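Local coordinates for lipase (Rhizopus chinensis, PDB 6A0W), which probably hydrolyses the ester bonds of triacylglycerols, as a class 3 lipase of the alpha/beta-hydrolase clan, at residues L192-C204 against D217-K229. Residues are numbered along the deposited sequence; the frame is centred on the assembly and turned at random.
With SO4 (sulfate ion), chain C.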
loop_
_atom_site.group_PDB
_atom_site.type_symbol
_atom_site.label_atom_id
_atom_site.label_comp_id
_atom_site.label_asym_id
_atom_site.label_seq_id
_atom_site.Cartn_x
_atom_site.Cartn_y
_atom_site.Cartn_z
ATOM N N LEU A 192 -18.350 -9.031 -0.990
ATOM C CA LEU A 192 -17.599 -7.780 -0.971
ATOM C C LEU A 192 -17.773 -7.088 -2.298
ATOM O O LEU A 192 -17.765 -7.767 -3.328
ATOM C CB LEU A 192 -16.115 -8.015 -0.694
ATOM C CG LEU A 192 -15.836 -8.442 0.736
ATOM C CD1 LEU A 192 -14.400 -8.937 0.845
ATOM C CD2 LEU A 192 -16.170 -7.394 1.782
ATOM N N SER A 193 -17.786 -5.750 -2.255
ATOM C CA SER A 193 -17.953 -4.885 -3.438
ATOM C C SER A 193 -17.404 -3.495 -3.094
ATOM O O SER A 193 -17.009 -3.283 -1.941
ATOM C CB SER A 193 -19.447 -4.738 -3.770
ATOM O OG SER A 193 -20.115 -4.004 -2.758
ATOM N N PRO A 194 -17.609 -2.498 -3.984
ATOM C CA PRO A 194 -17.154 -1.146 -3.692
ATOM C C PRO A 194 -17.843 -0.527 -2.514
ATOM O O PRO A 194 -17.217 0.302 -1.834
ATOM C CB PRO A 194 -17.483 -0.370 -4.957
ATOM C CG PRO A 194 -17.330 -1.399 -6.027
ATOM C CD PRO A 194 -17.901 -2.644 -5.416
ATOM N N LYS A 195 -18.957 -1.112 -2.089
ATOM C CA LYS A 195 -19.642 -0.590 -0.901
ATOM C C LYS A 195 -18.935 -0.930 0.374
ATOM O O LYS A 195 -19.153 -0.243 1.368
ATOM C CB LYS A 195 -21.073 -1.105 -0.796
ATOM C CG LYS A 195 -21.947 -0.816 -2.022
ATOM C CD LYS A 195 -23.054 -1.855 -2.183
ATOM C CE LYS A 195 -23.129 -2.385 -3.611
ATOM N NZ LYS A 195 -24.540 -2.264 -4.047
ATOM N N ASN A 196 -18.227 -2.065 0.420
ATOM C CA ASN A 196 -17.733 -2.540 1.711
ATOM C C ASN A 196 -16.298 -3.042 1.685
ATOM O O ASN A 196 -15.830 -3.583 2.684
ATOM C CB ASN A 196 -18.671 -3.573 2.357
ATOM C CG ASN A 196 -18.789 -4.854 1.546
ATOM O OD1 ASN A 196 -18.369 -4.907 0.384
ATOM N ND2 ASN A 196 -19.505 -5.845 2.106
ATOM N N LEU A 197 -15.585 -2.763 0.591
ATOM C CA LEU A 197 -14.192 -3.125 0.475
ATOM C C LEU A 197 -13.412 -1.932 -0.066
ATOM O O LEU A 197 -13.804 -1.335 -1.068
ATOM C CB LEU A 197 -14.026 -4.301 -0.486
ATOM C CG LEU A 197 -12.627 -4.719 -0.884
ATOM C CD1 LEU A 197 -11.885 -5.219 0.352
ATOM C CD2 LEU A 197 -12.675 -5.816 -1.926
ATOM N N SER A 198 -12.216 -1.739 0.479
ATOM C CA SER A 198 -11.386 -0.575 0.155
ATOM C C SER A 198 -9.925 -0.983 0.358
ATOM O O SER A 198 -9.626 -1.760 1.254
ATOM C CB SER A 198 -11.735 0.588 1.154
ATOM O OG SER A 198 -12.627 1.444 0.510
ATOM N N ILE A 199 -9.021 -0.350 -0.382
ATOM C CA ILE A 199 -7.611 -0.639 -0.343
ATOM C C ILE A 199 -6.871 0.678 -0.062
ATOM O O ILE A 199 -7.087 1.685 -0.746
ATOM C CB ILE A 199 -7.107 -1.171 -1.684
ATOM C CG1 ILE A 199 -7.916 -2.424 -2.140
ATOM C CG2 ILE A 199 -5.654 -1.595 -1.551
ATOM C CD1 ILE A 199 -7.734 -2.770 -3.615
ATOM N N TYR A 200 -6.015 0.665 0.947
ATOM C CA TYR A 200 -5.186 1.832 1.264
ATOM C C TYR A 200 -3.746 1.439 1.345
ATOM O O TYR A 200 -3.377 0.514 2.093
ATOM C CB TYR A 200 -5.578 2.429 2.625
ATOM C CG TYR A 200 -6.925 3.124 2.615
ATOM C CD1 TYR A 200 -8.094 2.389 2.799
ATOM C CD2 TYR A 200 -7.020 4.527 2.588
ATOM C CE1 TYR A 200 -9.334 2.992 2.734
ATOM C CE2 TYR A 200 -8.263 5.148 2.611
ATOM C CZ TYR A 200 -9.410 4.385 2.712
ATOM O OH TYR A 200 -10.658 4.942 2.769
ATOM N N THR A 201 -2.917 2.261 0.720
ATOM C CA THR A 201 -1.492 2.019 0.741
ATOM C C THR A 201 -0.671 3.316 1.000
ATOM O O THR A 201 -1.120 4.433 0.673
ATOM C CB THR A 201 -0.998 1.383 -0.583
ATOM O OG1 THR A 201 -1.166 2.285 -1.673
ATOM C CG2 THR A 201 -1.707 0.057 -0.889
ATOM N N VAL A 202 0.564 3.105 1.463
ATOM C CA VAL A 202 1.580 4.140 1.651
ATOM C C VAL A 202 2.871 3.640 1.032
ATOM O O VAL A 202 3.283 2.504 1.305
ATOM C CB VAL A 202 1.760 4.553 3.139
ATOM C CG1 VAL A 202 0.590 5.437 3.568
ATOM C CG2 VAL A 202 1.850 3.351 4.067
ATOM N N GLY A 203 3.425 4.414 0.100
ATOM C CA GLY A 203 4.657 4.035 -0.595
ATOM C C GLY A 203 4.570 2.761 -1.449
ATOM O O GLY A 203 5.565 2.060 -1.662
ATOM N N CYS A 204 3.424 2.551 -2.074
ATOM C CA CYS A 204 3.205 1.402 -2.959
ATOM C C CYS A 204 3.972 1.509 -4.275
ATOM O O CYS A 204 3.884 2.525 -4.989
ATOM C CB CYS A 204 1.719 1.237 -3.246
ATOM S SG CYS A 204 1.308 -0.390 -3.960
ATOM N N ASP A 217 -9.134 -0.291 -11.967
ATOM C CA ASP A 217 -10.062 0.861 -12.066
ATOM C C ASP A 217 -11.494 0.436 -12.420
ATOM O O ASP A 217 -12.441 0.913 -11.816
ATOM C CB ASP A 217 -9.523 1.854 -13.112
ATOM C CG ASP A 217 -8.401 2.705 -12.587
ATOM O OD1 ASP A 217 -8.175 2.699 -11.344
ATOM O OD2 ASP A 217 -7.741 3.392 -13.416
ATOM N N SER A 218 -11.632 -0.611 -13.237
ATOM C CA SER A 218 -12.950 -1.101 -13.651
ATOM C C SER A 218 -13.706 -1.738 -12.549
ATOM O O SER A 218 -14.923 -1.831 -12.627
ATOM C CB SER A 218 -12.841 -2.115 -14.792
ATOM O OG SER A 218 -12.350 -3.371 -14.375
ATOM N N THR A 219 -13.021 -2.198 -11.508
ATOM C CA THR A 219 -13.735 -2.881 -10.432
ATOM C C THR A 219 -14.509 -1.903 -9.578
ATOM O O THR A 219 -15.352 -2.318 -8.740
ATOM C CB THR A 219 -12.793 -3.671 -9.478
ATOM O OG1 THR A 219 -11.921 -2.779 -8.758
ATOM C CG2 THR A 219 -11.924 -4.687 -10.246
ATOM N N GLY A 220 -14.081 -0.642 -9.582
ATOM C CA GLY A 220 -14.704 0.339 -8.641
ATOM C C GLY A 220 -14.317 0.154 -7.180
ATOM O O GLY A 220 -14.766 0.921 -6.321
ATOM N N ILE A 221 -13.460 -0.823 -6.865
ATOM C CA ILE A 221 -12.928 -0.908 -5.490
ATOM C C ILE A 221 -12.001 0.301 -5.229
ATOM O O ILE A 221 -10.995 0.465 -5.927
ATOM C CB ILE A 221 -12.082 -2.179 -5.252
ATOM C CG1 ILE A 221 -12.940 -3.436 -5.486
ATOM C CG2 ILE A 221 -11.522 -2.204 -3.808
ATOM C CD1 ILE A 221 -14.160 -3.580 -4.598
ATOM N N PRO A 222 -12.310 1.118 -4.216
ATOM C CA PRO A 222 -11.468 2.292 -3.956
ATOM C C PRO A 222 -10.043 1.877 -3.590
ATOM O O PRO A 222 -9.844 0.987 -2.783
ATOM C CB PRO A 222 -12.172 2.946 -2.752
ATOM C CG PRO A 222 -13.608 2.547 -2.930
ATOM C CD PRO A 222 -13.464 1.089 -3.292
ATOM N N PHE A 223 -9.089 2.333 -4.379
ATOM C CA PHE A 223 -7.691 2.065 -4.152
ATOM C C PHE A 223 -6.968 3.396 -3.911
ATOM O O PHE A 223 -6.780 4.178 -4.833
ATOM C CB PHE A 223 -7.141 1.378 -5.401
ATOM C CG PHE A 223 -5.652 1.122 -5.384
ATOM C CD1 PHE A 223 -4.991 0.839 -4.208
ATOM C CD2 PHE A 223 -4.927 1.122 -6.556
ATOM C CE1 PHE A 223 -3.642 0.594 -4.213
ATOM C CE2 PHE A 223 -3.549 1.000 -6.550
ATOM C CZ PHE A 223 -2.925 0.638 -5.389
ATOM N N HIS A 224 -6.482 3.593 -2.691
ATOM C CA HIS A 224 -5.860 4.855 -2.306
ATOM C C HIS A 224 -4.354 4.679 -2.245
ATOM O O HIS A 224 -3.864 3.761 -1.584
ATOM C CB HIS A 224 -6.359 5.260 -0.920
ATOM C CG HIS A 224 -7.828 5.450 -0.841
ATOM N ND1 HIS A 224 -8.420 6.687 -0.995
ATOM C CD2 HIS A 224 -8.822 4.584 -0.529
ATOM C CE1 HIS A 224 -9.725 6.553 -0.846
ATOM N NE2 HIS A 224 -9.990 5.296 -0.532
ATOM N N ARG A 225 -3.626 5.474 -3.028
ATOM C CA ARG A 225 -2.171 5.449 -2.983
ATOM C C ARG A 225 -1.640 6.752 -2.366
ATOM O O ARG A 225 -1.477 7.756 -3.064
ATOM C CB ARG A 225 -1.580 5.276 -4.370
ATOM C CG ARG A 225 -1.991 3.984 -5.061
ATOM C CD ARG A 225 -1.213 3.752 -6.332
ATOM N NE ARG A 225 -1.381 4.822 -7.292
ATOM C CZ ARG A 225 -0.522 5.816 -7.491
ATOM N NH1 ARG A 225 0.611 5.879 -6.790
ATOM N NH2 ARG A 225 -0.759 6.691 -8.478
ATOM N N THR A 226 -1.278 6.684 -1.096
ATOM C CA THR A 226 -0.602 7.794 -0.436
ATOM C C THR A 226 0.902 7.747 -0.672
ATOM O O THR A 226 1.505 6.668 -0.722
ATOM C CB THR A 226 -0.931 7.849 1.047
ATOM O OG1 THR A 226 -2.343 8.002 1.202
ATOM C CG2 THR A 226 -0.173 9.030 1.728
ATOM N N VAL A 227 1.435 8.882 -1.108
ATOM C CA VAL A 227 2.845 9.042 -1.355
ATOM C C VAL A 227 3.467 10.235 -0.654
ATOM O O VAL A 227 2.855 11.299 -0.573
ATOM C CB VAL A 227 3.286 8.817 -2.810
ATOM C CG1 VAL A 227 2.206 8.374 -3.748
ATOM C CG2 VAL A 227 4.319 9.753 -3.357
ATOM N N HIS A 228 4.535 9.937 0.080
ATOM C CA HIS A 228 5.211 10.887 0.978
ATOM C C HIS A 228 6.357 11.581 0.288
ATOM O O HIS A 228 7.423 10.993 -0.033
ATOM C CB HIS A 228 5.718 10.223 2.244
ATOM C CG HIS A 228 6.436 11.166 3.172
ATOM N ND1 HIS A 228 7.783 11.051 3.449
ATOM C CD2 HIS A 228 5.979 12.196 3.933
ATOM C CE1 HIS A 228 8.113 11.938 4.376
ATOM N NE2 HIS A 228 7.051 12.676 4.651
ATOM N N LYS A 229 6.090 12.856 0.017
ATOM C CA LYS A 229 7.052 13.739 -0.615
ATOM C C LYS A 229 7.810 13.079 -1.755
ATOM O O LYS A 229 7.219 12.822 -2.810
ATOM C CB LYS A 229 7.990 14.293 0.455
ATOM C CG LYS A 229 7.282 15.116 1.515
ATOM C CD LYS A 229 8.222 15.692 2.559
ATOM C CE LYS A 229 7.418 16.165 3.738
ATOM N NZ LYS A 229 8.261 16.789 4.765
HETATM S S SO4 C . 5.322 13.637 7.313
HETATM O O1 SO4 C . 5.957 12.567 8.078
HETATM O O2 SO4 C . 6.384 14.410 6.637
HETATM O O3 SO4 C . 4.560 14.512 8.222
HETATM O O4 SO4 C . 4.396 13.029 6.327
HETATM O O HOH W 1 -12.543 4.627 0.010
HETATM O O HOH W 2 0.981 4.256 -2.159
HETATM O O HOH W 3 -3.466 5.491 1.579
HETATM O O HOH W 4 1.922 4.512 -4.661
#
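Strands 197-202 and 223-228 run parallel, axes 4.7 Å apart, and five backbone hydrogen bonds join them, from Ile199 N to Pro222 O (2.9 Å) through to Gly203 N to Thr226 O (3.1 Å). Pro222, with no N-H, ends the ladder, its CD 3.3 Å from Leu197 O while its carbonyl takes the Ile199 N-H. On one face Tyr200 and His224 form an offset stack, centroids 4.0 Å apart and planes at 9°. With chi1 of -71° and -60°, both rings lean back beside their own backbone N, His224 CD2 3.2 Å from Tyr200 CE2; a water links His224 NE2 to Ser198 OG. Beta-branched Val202 and Thr226 pack side by side, and Thr226 OG1 hydrogen-bonds to Ser250 OG on neighbouring strand 248-252. Ile199 CG2 and Phe223 CD1, covered by Leu179 of helix 173-188, make the other face's apolar part; Thr201, its CG2 at the Phe223 edge and OG1 on a water, and Arg225, its NE bonded to Pro246 O, add a polar end. Glycine tolerates the positive phi at Gly203, just past the strand, and Gly220, leaving the helix. Strand 197-202, helix 210-218 and strand 223-228 thus make a beta-alpha-beta crossover of the alpha/beta-hydrolase fold.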